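Local coordinates for possible substrate binding protein of ABC transporter system (Rhodopseudomonas palustris, PDB 3N0X) that probably binds branched-chain amino acids or related small ligands as the soluble receptor of an ABC uptake transporter, at residues 338-343 against 355-361. Residues are numbered along the deposited sequence; the frame is centred on the assembly and turned at random.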
loop_
_atom_site.group_PDB
_atom_site.type_symbol
_atom_site.label_atom_id
_atom_site.label_comp_id
_atom_site.label_asym_id
_atom_site.label_seq_id
_atom_site.Cartn_x
_atom_site.Cartn_y
_atom_site.Cartn_z
ATOM N N SER A 338 -4.793 -9.345 -2.017
ATOM C CA SER A 338 -4.717 -9.848 -0.660
ATOM C C SER A 338 -4.089 -8.842 0.247
ATOM O O SER A 338 -3.335 -8.013 -0.203
ATOM C CB SER A 338 -3.854 -11.134 -0.620
ATOM O OG SER A 338 -4.447 -12.206 -1.302
HETATM N N MSE A 339 -4.374 -8.976 1.536
HETATM C CA MSE A 339 -3.663 -8.249 2.586
HETATM C C MSE A 339 -3.400 -9.279 3.711
HETATM O O MSE A 339 -3.980 -10.369 3.702
HETATM C CB MSE A 339 -4.511 -7.067 3.086
HETATM C CG MSE A 339 -4.916 -6.083 1.956
HETATM SE SE MSE A 339 -3.533 -4.956 1.291
HETATM C CE MSE A 339 -3.468 -3.827 2.829
ATOM N N TYR A 340 -2.498 -8.955 4.640
ATOM C CA TYR A 340 -1.984 -9.979 5.575
ATOM C C TYR A 340 -2.221 -9.620 7.029
ATOM O O TYR A 340 -1.746 -8.599 7.499
ATOM C CB TYR A 340 -0.486 -10.233 5.327
ATOM C CG TYR A 340 -0.231 -10.554 3.866
ATOM C CD1 TYR A 340 -0.599 -11.779 3.346
ATOM C CD2 TYR A 340 0.334 -9.602 3.016
ATOM C CE1 TYR A 340 -0.401 -12.074 1.998
ATOM C CE2 TYR A 340 0.516 -9.881 1.678
ATOM C CZ TYR A 340 0.173 -11.101 1.171
ATOM O OH TYR A 340 0.341 -11.396 -0.200
ATOM N N HIS A 341 -2.991 -10.435 7.714
ATOM C CA HIS A 341 -3.185 -10.343 9.144
ATOM C C HIS A 341 -1.955 -10.987 9.776
ATOM O O HIS A 341 -1.683 -12.163 9.567
ATOM C CB HIS A 341 -4.471 -11.110 9.529
ATOM C CG HIS A 341 -4.776 -11.174 11.007
ATOM N ND1 HIS A 341 -5.881 -11.864 11.465
ATOM C CD2 HIS A 341 -4.132 -10.697 12.110
ATOM C CE1 HIS A 341 -5.918 -11.785 12.789
ATOM N NE2 HIS A 341 -4.887 -11.064 13.211
ATOM N N PHE A 342 -1.236 -10.193 10.571
ATOM C CA PHE A 342 0.070 -10.591 11.174
ATOM C C PHE A 342 -0.001 -10.529 12.682
ATOM O O PHE A 342 -0.919 -9.940 13.261
ATOM C CB PHE A 342 1.218 -9.680 10.701
ATOM C CG PHE A 342 1.081 -8.268 11.176
ATOM C CD1 PHE A 342 1.508 -7.874 12.445
ATOM C CD2 PHE A 342 0.507 -7.293 10.348
ATOM C CE1 PHE A 342 1.325 -6.590 12.891
ATOM C CE2 PHE A 342 0.357 -5.970 10.785
ATOM C CZ PHE A 342 0.767 -5.617 12.073
ATOM N N LYS A 343 0.988 -11.178 13.325
ATOM C CA LYS A 343 1.229 -11.070 14.751
ATOM C C LYS A 343 2.734 -10.802 14.932
ATOM O O LYS A 343 3.582 -11.500 14.311
ATOM C CB LYS A 343 0.804 -12.336 15.489
ATOM C CG LYS A 343 0.883 -12.244 17.020
ATOM C CD LYS A 343 0.280 -13.479 17.724
ATOM C CE LYS A 343 0.089 -13.207 19.203
ATOM N NZ LYS A 343 -0.999 -12.192 19.471
ATOM N N LEU A 355 6.963 -10.100 11.330
ATOM C CA LEU A 355 5.520 -10.175 11.182
ATOM C C LEU A 355 5.152 -11.602 10.805
ATOM O O LEU A 355 5.292 -12.012 9.635
ATOM C CB LEU A 355 4.997 -9.158 10.158
ATOM C CG LEU A 355 5.370 -7.686 10.450
ATOM C CD1 LEU A 355 4.577 -6.737 9.533
ATOM C CD2 LEU A 355 5.187 -7.304 11.932
ATOM N N GLU A 356 4.700 -12.373 11.777
ATOM C CA GLU A 356 4.291 -13.738 11.532
ATOM C C GLU A 356 2.861 -13.772 10.970
ATOM O O GLU A 356 2.030 -12.980 11.368
ATOM C CB GLU A 356 4.395 -14.573 12.808
ATOM C CG GLU A 356 5.871 -14.675 13.222
ATOM C CD GLU A 356 6.164 -15.793 14.180
ATOM O OE1 GLU A 356 5.379 -15.935 15.156
ATOM O OE2 GLU A 356 7.200 -16.485 13.947
ATOM N N PRO A 357 2.580 -14.710 10.068
ATOM C CA PRO A 357 1.259 -14.784 9.469
ATOM C C PRO A 357 0.221 -15.328 10.450
ATOM O O PRO A 357 0.470 -16.319 11.138
ATOM C CB PRO A 357 1.466 -15.756 8.316
ATOM C CG PRO A 357 2.556 -16.620 8.754
ATOM C CD PRO A 357 3.484 -15.734 9.513
ATOM N N VAL A 358 -0.918 -14.679 10.514
ATOM C CA VAL A 358 -2.105 -15.231 11.176
ATOM C C VAL A 358 -3.069 -15.723 10.097
ATOM O O VAL A 358 -3.517 -16.852 10.166
ATOM C CB VAL A 358 -2.782 -14.239 12.106
ATOM C CG1 VAL A 358 -4.016 -14.853 12.772
ATOM C CG2 VAL A 358 -1.774 -13.755 13.212
ATOM N N ARG A 359 -3.359 -14.881 9.096
ATOM C CA ARG A 359 -4.272 -15.249 8.009
ATOM C C ARG A 359 -3.990 -14.352 6.821
ATOM O O ARG A 359 -3.744 -13.154 7.011
ATOM C CB ARG A 359 -5.732 -15.019 8.422
ATOM C CG ARG A 359 -6.746 -15.623 7.418
ATOM C CD ARG A 359 -8.175 -15.137 7.708
ATOM N NE ARG A 359 -9.099 -15.512 6.618
ATOM C CZ ARG A 359 -9.630 -16.728 6.476
ATOM N NH1 ARG A 359 -9.323 -17.716 7.317
ATOM N NH2 ARG A 359 -10.458 -16.975 5.465
ATOM N N GLU A 360 -4.062 -14.938 5.618
ATOM C CA GLU A 360 -4.081 -14.151 4.382
ATOM C C GLU A 360 -5.515 -13.710 4.139
ATOM O O GLU A 360 -6.407 -14.534 4.030
ATOM C CB GLU A 360 -3.597 -14.965 3.184
ATOM C CG GLU A 360 -3.646 -14.157 1.866
ATOM C CD GLU A 360 -3.289 -14.978 0.652
ATOM O OE1 GLU A 360 -2.936 -16.178 0.824
ATOM O OE2 GLU A 360 -3.409 -14.450 -0.483
ATOM N N LEU A 361 -5.750 -12.402 4.091
ATOM C CA LEU A 361 -7.081 -11.913 3.796
ATOM C C LEU A 361 -7.195 -11.830 2.276
ATOM O O LEU A 361 -6.610 -10.945 1.631
ATOM C CB LEU A 361 -7.295 -10.559 4.453
ATOM C CG LEU A 361 -6.957 -10.463 5.937
ATOM C CD1 LEU A 361 -7.118 -9.018 6.455
ATOM C CD2 LEU A 361 -7.835 -11.414 6.747
HETATM O O HOH W 1 -0.654 -13.702 -1.162
#
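H341 O is gripped twice, by V358 N at 2.8 Å and R359 N at 3.2 Å, both donors arriving from the same face of its carbonyl plane. Two residues opposite one define a classic beta bulge; the chain turns a corner at V358, yet strands 354-357 and 359-361 both pair with strand 335-345, consistent with the bulge accommodating the turn. M339 and L361 form a hydrogen-bonded antiparallel pair on one side of it, K343 and E356 on the other, while H341 N completes the bulge with a bond to R359 O. The extra residue, V358, lies over the imidazole of H341, its CB 3.7 Å from the ring centroid and only 7° off the normal, a CH-pi contact. With CG anti to the backbone N (chi1 177°), one face of the H341 ring is turned to V358, and NE2 is hydrogen-bonded to E251 OE1. Replacing H341 by an alanine would probably leave V358 without its aromatic face and E251 OE1 without this partner. S338 OG donates to the anti lone pair of E360 OE2 over 2.6 Å, and a water at the edge of the Y340 ring joins Y340 OH to the same oxygen, weakly on the carboxylate side. Farther along, L355 CD1 sits over the F342 ring. In this periplasmic binding protein fold, strand 251-254 pairs with the hairpin's other edge through Y340 and F342, while helix 126-137 packs against M339, H341 and L361.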